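Local coordinates for protein carbon monoxide dehydrogenase (Thermococcus sp. AM4, PDB 6T7J) that catalyses the oxidation of carbon monoxide to carbon dioxide at a buried metal-sulfur cluster, here isolated in a form that lacks nickel, at residues Ser283-Lys288 against Ile384-Val389; Met201-Thr204 against Val208-Asp211; Tyr460-Leu465 against Gly480-Ala485. One frame throughout, in Å; residues are numbered along the deposited sequence.

Interaction 1 (Ser283-Lys288 against Ile384-Val389); sequences SEEMQK and IAKEIV
Lys386, on helix 381-395, stretches its ammonium to the carboxylate of Glu285 on helix 284-292, and Lys386 NZ stops 3.1 Å from Glu285 OE2 in a salt bridge whose hydrogen bond is weak. Glu285 OE1 is 3.6 Å from Lys386 NZ, so the ammonium sits nearer one oxygen than midway. OE1 has a further charged neighbour in Arg390, though that ion pair is long and weak. Both side chains are extended beyond CG and meet at about a right angle; such long, charged residues can bridge two helices whose axes stand well apart, at the partly exposed margin of a contact.

The apolar half is more enclosed. Met286 is bent at chi2 (-39°) and chi3, which folds the chain back so that Met286 CG and CE both touch Val389 CG1, 3.7 Å each. A flexible thioether suits this place because it can curl round the compact, branched valine, and Met286 also reaches Ile393, one turn further along helix 381-395.

Polar groups nearby have their own partners: OG of the N-cap residue Ser283 is hydrogen-bonded to Ile280 O, while Gln287 OE1 accepts from Val298 N. The axes of the two short segments approach to 11.2 Å at 21°, nearly parallel; such side-by-side helices packing against a parallel sheet are typical of a Rossmann-like alpha/beta domain.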
loop_
_atom_site.group_PDB
_atom_site.type_symbol
_atom_site.label_atom_id
_atom_site.label_comp_id
_atom_site.label_asym_id
_atom_site.label_seq_id
_atom_site.Cartn_x
_atom_site.Cartn_y
_atom_site.Cartn_z
ATOM N N SER A 283 14.654 -11.575 35.816
ATOM C CA SER A 283 14.434 -12.660 36.757
ATOM C C SER A 283 15.768 -13.107 37.352
ATOM O O SER A 283 16.834 -12.933 36.756
ATOM C CB SER A 283 13.742 -13.839 36.072
ATOM O OG SER A 283 14.647 -14.550 35.243
ATOM N N GLU A 284 15.700 -13.694 38.547
ATOM C CA GLU A 284 16.921 -14.058 39.254
ATOM C C GLU A 284 17.640 -15.245 38.619
ATOM O O GLU A 284 18.856 -15.388 38.805
ATOM C CB GLU A 284 16.597 -14.347 40.720
ATOM C CG GLU A 284 17.811 -14.471 41.612
ATOM C CD GLU A 284 17.961 -15.868 42.164
ATOM O OE1 GLU A 284 16.978 -16.411 42.700
ATOM O OE2 GLU A 284 19.063 -16.421 42.081
ATOM N N GLU A 285 16.923 -16.088 37.868
ATOM C CA GLU A 285 17.571 -17.194 37.168
ATOM C C GLU A 285 18.644 -16.681 36.216
ATOM O O GLU A 285 19.790 -17.146 36.237
ATOM C CB GLU A 285 16.530 -18.022 36.411
ATOM C CG GLU A 285 17.129 -19.108 35.530
ATOM C CD GLU A 285 16.096 -19.793 34.653
ATOM O OE1 GLU A 285 16.424 -20.835 34.045
ATOM O OE2 GLU A 285 14.957 -19.290 34.570
ATOM N N MET A 286 18.289 -15.703 35.378
ATOM C CA MET A 286 19.269 -15.135 34.460
ATOM C C MET A 286 20.331 -14.331 35.199
ATOM O O MET A 286 21.469 -14.242 34.729
ATOM C CB MET A 286 18.575 -14.266 33.413
ATOM C CG MET A 286 17.432 -14.952 32.684
ATOM S SD MET A 286 17.749 -16.684 32.306
ATOM C CE MET A 286 19.114 -16.539 31.172
ATOM N N GLN A 287 19.989 -13.752 36.352
ATOM C CA GLN A 287 20.993 -13.054 37.149
ATOM C C GLN A 287 22.099 -14.009 37.584
ATOM O O GLN A 287 23.292 -13.714 37.430
ATOM C CB GLN A 287 20.340 -12.392 38.362
ATOM C CG GLN A 287 19.255 -11.380 38.022
ATOM C CD GLN A 287 19.776 -10.201 37.220
ATOM O OE1 GLN A 287 20.878 -9.708 37.461
ATOM N NE2 GLN A 287 18.979 -9.741 36.262
ATOM N N LYS A 288 21.728 -15.178 38.110
ATOM C CA LYS A 288 22.767 -16.116 38.520
ATOM C C LYS A 288 23.429 -16.788 37.319
ATOM O O LYS A 288 24.603 -17.162 37.401
ATOM C CB LYS A 288 22.202 -17.159 39.482
ATOM C CG LYS A 288 20.876 -17.716 39.038
ATOM C CD LYS A 288 19.965 -18.097 40.174
ATOM C CE LYS A 288 20.585 -19.116 41.088
ATOM N NZ LYS A 288 19.587 -20.047 41.687
ATOM N N ILE A 384 11.211 -19.019 24.592
ATOM C CA ILE A 384 11.982 -18.258 23.613
ATOM C C ILE A 384 12.725 -17.112 24.292
ATOM O O ILE A 384 13.888 -16.830 23.974
ATOM C CB ILE A 384 11.064 -17.747 22.486
ATOM C CG1 ILE A 384 10.184 -18.879 21.949
ATOM C CG2 ILE A 384 11.885 -17.135 21.362
ATOM C CD1 ILE A 384 10.898 -19.827 21.021
ATOM N N ALA A 385 12.068 -16.435 25.237
ATOM C CA ALA A 385 12.725 -15.343 25.948
ATOM C C ALA A 385 13.916 -15.845 26.758
ATOM O O ALA A 385 14.979 -15.208 26.775
ATOM C CB ALA A 385 11.720 -14.627 26.848
ATOM N N LYS A 386 13.752 -16.984 27.441
ATOM C CA LYS A 386 14.862 -17.592 28.168
ATOM C C LYS A 386 16.019 -17.904 27.232
ATOM O O LYS A 386 17.178 -17.598 27.533
ATOM C CB LYS A 386 14.392 -18.866 28.870
ATOM C CG LYS A 386 13.721 -18.656 30.213
ATOM C CD LYS A 386 13.539 -19.993 30.917
ATOM C CE LYS A 386 12.822 -19.845 32.248
ATOM N NZ LYS A 386 12.965 -21.078 33.072
ATOM N N GLU A 387 15.718 -18.523 26.088
ATOM C CA GLU A 387 16.759 -18.858 25.120
ATOM C C GLU A 387 17.508 -17.613 24.652
ATOM O O GLU A 387 18.744 -17.610 24.570
ATOM C CB GLU A 387 16.125 -19.598 23.942
ATOM C CG GLU A 387 17.028 -19.851 22.757
ATOM C CD GLU A 387 16.244 -20.319 21.541
ATOM O OE1 GLU A 387 14.994 -20.326 21.607
ATOM O OE2 GLU A 387 16.872 -20.680 20.523
ATOM N N ILE A 388 16.773 -16.536 24.367
ATOM C CA ILE A 388 17.389 -15.310 23.864
ATOM C C ILE A 388 18.299 -14.689 24.922
ATOM O O ILE A 388 19.456 -14.328 24.647
ATOM C CB ILE A 388 16.296 -14.329 23.405
ATOM C CG1 ILE A 388 15.696 -14.782 22.072
ATOM C CG2 ILE A 388 16.841 -12.919 23.313
ATOM C CD1 ILE A 388 14.345 -14.169 21.770
ATOM N N VAL A 389 17.784 -14.545 26.149
ATOM C CA VAL A 389 18.589 -13.973 27.225
ATOM C C VAL A 389 19.815 -14.838 27.489
ATOM O O VAL A 389 20.901 -14.327 27.792
ATOM C CB VAL A 389 17.736 -13.790 28.495
ATOM C CG1 VAL A 389 18.578 -13.224 29.622
ATOM C CG2 VAL A 389 16.553 -12.878 28.215
#

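Interaction 2 (Met201-Thr204 against Val208-Asp211); sequences MHRT and VDAD
Arg203 turns its CG opposite the carbonyl carbon (chi1 -79°) and runs straight on to NE, while Asp209 swings its own CG opposite the backbone N (chi1 -163°), and the two side chains run alongside each other in the same direction. The residues belong to the tight connection between helices 193-203 and 212-242, in which Asp209 forms an Asx turn. Arg203 NH2 meets Asp209 OD2 in a salt bridge modelled at a very short 2.5 Å, a length to be read with caution; the oxygen sits at the edge of the guanidinium, whose plane is turned 48° from the carboxylate. Arg203 NH1 has a second acidic partner, Glu199.

The backbone closes the same loop: Asp209 N donates almost straight to a lone pair of Arg203 O at 3.1 Å. Water 1, 3.0 Å from Arg203 O, joins that carbonyl to Val208 N.

Val208 fits between ring and backbone. Val208 CG1 lies over one face of the His202 imidazole in a CH-pi contact, 3.9 Å from the centroid, and Val208 CG2 is 3.2 Å from His202 O. The ring is held from across the dimer interface, where ND1 is hydrogen-bonded to Asp102 of the second subunit.

Aspartate suits the turn, one oxygen taking the guanidinium and the other the turn's N-H: buried Asp209 OD1 receives Ser214 OG and also Asp211 N, 3.1 Å away on its anti side and lifted out of the carboxylate plane.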
loop_
_atom_site.group_PDB
_atom_site.type_symbol
_atom_site.label_atom_id
_atom_site.label_comp_id
_atom_site.label_asym_id
_atom_site.label_seq_id
_atom_site.Cartn_x
_atom_site.Cartn_y
_atom_site.Cartn_z
ATOM N N MET A 201 -3.658 2.405 -1.934
ATOM C CA MET A 201 -2.811 1.763 -2.942
ATOM C C MET A 201 -3.509 1.671 -4.297
ATOM O O MET A 201 -2.844 1.670 -5.340
ATOM C CB MET A 201 -2.374 0.377 -2.467
ATOM C CG MET A 201 -1.402 0.411 -1.295
ATOM S SD MET A 201 -0.147 1.699 -1.469
ATOM C CE MET A 201 0.806 1.063 -2.851
ATOM N N HIS A 202 -4.843 1.602 -4.303
ATOM C CA HIS A 202 -5.588 1.578 -5.561
ATOM C C HIS A 202 -5.705 2.971 -6.178
ATOM O O HIS A 202 -5.552 3.124 -7.394
ATOM C CB HIS A 202 -6.978 0.973 -5.337
ATOM C CG HIS A 202 -7.868 1.027 -6.542
ATOM N ND1 HIS A 202 -9.236 1.166 -6.449
ATOM C CD2 HIS A 202 -7.587 0.957 -7.865
ATOM C CE1 HIS A 202 -9.760 1.182 -7.662
ATOM N NE2 HIS A 202 -8.780 1.059 -8.540
ATOM N N ARG A 203 -5.972 3.993 -5.360
ATOM C CA ARG A 203 -6.172 5.344 -5.879
ATOM C C ARG A 203 -4.908 5.881 -6.537
ATOM O O ARG A 203 -4.975 6.558 -7.571
ATOM C CB ARG A 203 -6.618 6.278 -4.755
ATOM C CG ARG A 203 -8.082 6.171 -4.376
ATOM C CD ARG A 203 -8.438 7.178 -3.289
ATOM N NE ARG A 203 -9.829 7.052 -2.860
ATOM C CZ ARG A 203 -10.813 7.847 -3.264
ATOM N NH1 ARG A 203 -12.047 7.651 -2.822
ATOM N NH2 ARG A 203 -10.566 8.838 -4.111
ATOM N N THR A 204 -3.747 5.596 -5.950
ATOM C CA THR A 204 -2.473 6.052 -6.487
ATOM C C THR A 204 -2.005 5.238 -7.686
ATOM O O THR A 204 -1.060 5.658 -8.365
ATOM C CB THR A 204 -1.403 6.008 -5.397
ATOM O OG1 THR A 204 -1.207 4.651 -4.979
ATOM C CG2 THR A 204 -1.833 6.846 -4.204
ATOM N N VAL A 208 -6.106 6.127 -11.907
ATOM C CA VAL A 208 -7.265 5.990 -11.032
ATOM C C VAL A 208 -7.665 7.367 -10.504
ATOM O O VAL A 208 -8.464 8.064 -11.138
ATOM C CB VAL A 208 -7.000 4.976 -9.904
ATOM C CG1 VAL A 208 -8.309 4.538 -9.278
ATOM C CG2 VAL A 208 -6.275 3.763 -10.461
ATOM N N ASP A 209 -7.120 7.787 -9.363
ATOM C CA ASP A 209 -7.475 9.078 -8.770
ATOM C C ASP A 209 -6.368 10.088 -9.054
ATOM O O ASP A 209 -5.255 9.969 -8.528
ATOM C CB ASP A 209 -7.728 8.953 -7.269
ATOM C CG ASP A 209 -8.481 10.156 -6.697
ATOM O OD1 ASP A 209 -8.589 11.190 -7.396
ATOM O OD2 ASP A 209 -8.967 10.066 -5.547
ATOM N N ALA A 210 -6.682 11.093 -9.875
ATOM C CA ALA A 210 -5.742 12.150 -10.219
ATOM C C ALA A 210 -6.047 13.479 -9.544
ATOM O O ALA A 210 -5.255 14.417 -9.682
ATOM C CB ALA A 210 -5.708 12.359 -11.742
ATOM N N ASP A 211 -7.159 13.586 -8.827
ATOM C CA ASP A 211 -7.526 14.833 -8.167
ATOM C C ASP A 211 -6.822 14.929 -6.816
ATOM O O ASP A 211 -6.946 14.015 -5.996
ATOM C CB ASP A 211 -9.043 14.909 -7.977
ATOM C CG ASP A 211 -9.526 16.304 -7.607
ATOM O OD1 ASP A 211 -8.991 16.899 -6.649
ATOM O OD2 ASP A 211 -10.454 16.808 -8.273
HETATM O O HOH W 1 -3.813 7.551 -10.173
#

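Interaction 3 (Tyr460-Leu465 against Gly480-Ala485); sequences YSHVTL and GCWSIA. With MSK (Broken Fe4S4 cluster), chain F.
His462 lays one face of its imidazole on the backbone of Trp482, whose CA sits over the ring centre, 3.8 Å from the centroid, in a CH-pi contact. The indole approaches obliquely, with Trp482 CD1 3.2 Å from His462 ND1 at the indole edge, and Trp482 NE1 gives a weak hydrogen bond to His462 O at 3.4 Å. Ala485, small enough to let the helices close, brings Ala485 CB to 4.0 Å from His462 CB.

Further out, the histidine is fixed by its polar end: with CG opposite the carbonyl carbon (chi1 -71°), NE2 reaches Cys451 O, and Glu554 takes His462 N. Replacing His462 by an alanine is likely to leave the Cys451 carbonyl without its donor and uncover the backbone of Trp482. Cys451 and Cys481 both line the pocket of the broken cluster, which makes His462 a second-shell residue beside two of the pocket's cysteines.

Cys481 SG binds the iron FE2 at 2.4 Å. Next to it, Gly480 has positive phi, and a side chain there would crowd sulfur S5 of the cluster. Since Cys481 lies in the first turn of its helix, the helix dipole would be expected to favour the negative charge of an iron-bound thiolate.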
loop_
_atom_site.group_PDB
_atom_site.type_symbol
_atom_site.label_atom_id
_atom_site.label_comp_id
_atom_site.label_asym_id
_atom_site.label_seq_id
_atom_site.Cartn_x
_atom_site.Cartn_y
_atom_site.Cartn_z
ATOM N N TYR A 460 17.772 18.317 18.844
ATOM C CA TYR A 460 17.813 19.740 19.175
ATOM C C TYR A 460 16.431 20.374 19.091
ATOM O O TYR A 460 16.041 21.139 19.980
ATOM C CB TYR A 460 18.789 20.482 18.262
ATOM C CG TYR A 460 18.877 21.961 18.574
ATOM C CD1 TYR A 460 19.604 22.418 19.666
ATOM C CD2 TYR A 460 18.217 22.899 17.789
ATOM C CE1 TYR A 460 19.679 23.767 19.963
ATOM C CE2 TYR A 460 18.288 24.251 18.078
ATOM C CZ TYR A 460 19.020 24.678 19.166
ATOM O OH TYR A 460 19.094 26.019 19.458
ATOM N N SER A 461 15.677 20.076 18.031
ATOM C CA SER A 461 14.369 20.706 17.882
ATOM C C SER A 461 13.386 20.190 18.927
ATOM O O SER A 461 12.611 20.974 19.486
ATOM C CB SER A 461 13.836 20.493 16.466
ATOM O OG SER A 461 14.477 21.367 15.551
ATOM N N HIS A 462 13.416 18.887 19.222
ATOM C CA HIS A 462 12.586 18.339 20.291
ATOM C C HIS A 462 12.735 19.152 21.574
ATOM O O HIS A 462 11.768 19.739 22.085
ATOM C CB HIS A 462 12.963 16.875 20.549
ATOM C CG HIS A 462 12.542 15.929 19.465
ATOM N ND1 HIS A 462 11.272 15.921 18.931
ATOM C CD2 HIS A 462 13.225 14.949 18.828
ATOM C CE1 HIS A 462 11.192 14.980 18.006
ATOM N NE2 HIS A 462 12.364 14.377 17.924
ATOM N N VAL A 463 13.965 19.218 22.092
ATOM C CA VAL A 463 14.193 19.831 23.395
ATOM C C VAL A 463 13.989 21.340 23.331
ATOM O O VAL A 463 13.436 21.937 24.260
ATOM C CB VAL A 463 15.592 19.467 23.925
ATOM C CG1 VAL A 463 16.673 19.873 22.940
ATOM C CG2 VAL A 463 15.825 20.140 25.249
ATOM N N THR A 464 14.423 21.983 22.242
ATOM C CA THR A 464 14.286 23.434 22.159
ATOM C C THR A 464 12.819 23.844 22.095
ATOM O O THR A 464 12.406 24.796 22.769
ATOM C CB THR A 464 15.060 23.975 20.956
ATOM O OG1 THR A 464 16.467 23.835 21.190
ATOM C CG2 THR A 464 14.748 25.446 20.733
ATOM N N LEU A 465 12.010 23.130 21.306
ATOM C CA LEU A 465 10.583 23.420 21.261
ATOM C C LEU A 465 9.929 23.177 22.614
ATOM O O LEU A 465 9.131 24.001 23.082
ATOM C CB LEU A 465 9.911 22.573 20.180
ATOM C CG LEU A 465 8.421 22.845 19.975
ATOM C CD1 LEU A 465 8.213 24.246 19.444
ATOM C CD2 LEU A 465 7.815 21.826 19.034
ATOM N N GLY A 480 7.064 8.921 21.911
ATOM C CA GLY A 480 8.079 8.444 20.991
ATOM C C GLY A 480 9.479 8.966 21.268
ATOM O O GLY A 480 9.896 9.191 22.415
ATOM N N CYS A 481 10.229 9.148 20.179
ATOM C CA CYS A 481 11.606 9.591 20.315
ATOM C C CYS A 481 11.694 11.029 20.810
ATOM O O CYS A 481 12.719 11.402 21.390
ATOM C CB CYS A 481 12.354 9.412 18.992
ATOM S SG CYS A 481 12.608 7.670 18.514
ATOM N N TRP A 482 10.640 11.837 20.640
ATOM C CA TRP A 482 10.609 13.102 21.368
ATOM C C TRP A 482 10.660 12.859 22.861
ATOM O O TRP A 482 11.354 13.577 23.591
ATOM C CB TRP A 482 9.365 13.934 21.052
ATOM C CG TRP A 482 9.306 15.122 22.004
ATOM C CD1 TRP A 482 9.909 16.335 21.832
ATOM C CD2 TRP A 482 8.677 15.174 23.298
ATOM N NE1 TRP A 482 9.669 17.146 22.913
ATOM C CE2 TRP A 482 8.922 16.456 23.830
ATOM C CE3 TRP A 482 7.924 14.267 24.050
ATOM C CZ2 TRP A 482 8.440 16.850 25.075
ATOM C CZ3 TRP A 482 7.450 14.662 25.289
ATOM C CH2 TRP A 482 7.704 15.943 25.786
ATOM N N SER A 483 9.898 11.881 23.353
ATOM C CA SER A 483 9.901 11.624 24.784
ATOM C C SER A 483 11.247 11.073 25.233
ATOM O O SER A 483 11.729 11.421 26.311
ATOM C CB SER A 483 8.764 10.680 25.161
ATOM O OG SER A 483 7.525 11.220 24.746
ATOM N N ILE A 484 11.878 10.244 24.400
ATOM C CA ILE A 484 13.229 9.788 24.743
ATOM C C ILE A 484 14.189 10.971 24.818
ATOM O O ILE A 484 15.025 11.053 25.730
ATOM C CB ILE A 484 13.713 8.722 23.743
ATOM C CG1 ILE A 484 12.741 7.544 23.714
ATOM C CG2 ILE A 484 15.104 8.236 24.121
ATOM C CD1 ILE A 484 13.080 6.501 22.673
ATOM N N ALA A 485 14.074 11.918 23.882
ATOM C CA ALA A 485 14.942 13.093 23.889
ATOM C C ALA A 485 14.702 13.951 25.126
ATOM O O ALA A 485 15.650 14.394 25.788
ATOM C CB ALA A 485 14.718 13.912 22.618
HETATM S S1 MSK F . 10.394 4.639 16.847
HETATM S S3 MSK F . 8.552 6.108 14.295
HETATM S S4 MSK F . 11.872 6.906 14.640
HETATM S S5 MSK F . 9.447 7.677 16.974
HETATM FE FE1 MSK F . 8.172 4.314 17.101
HETATM FE FE2 MSK F . 11.332 6.766 16.752
HETATM FE FE3 MSK F . 9.903 7.835 14.674
HETATM FE FE4 MSK F . 10.555 5.206 14.654
#

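Overall arrangement
Interactions 2, 1 and 3 follow one another along the chain. Interaction 2 sits between helices 193-203 and 212-242 at the dimer interface, in a helical region near an iron-sulfur cluster. Interaction 1 joins helices of the parallel sheet that includes strand 261-268, on the opposite side of the chain's centre, with centres about 50 Å apart. Interaction 3 belongs to the second six-stranded parallel sheet, with helices 460-471 and 480-489 just before and after strand 474-478 in sequence; its centre is about 33 Å from that of interaction 1 and about 35 Å from that of interaction 2. Peripheral packing, subunit contact and cluster pocket are built by separate parts of the fold, and only interaction 3 supplies a cluster ligand.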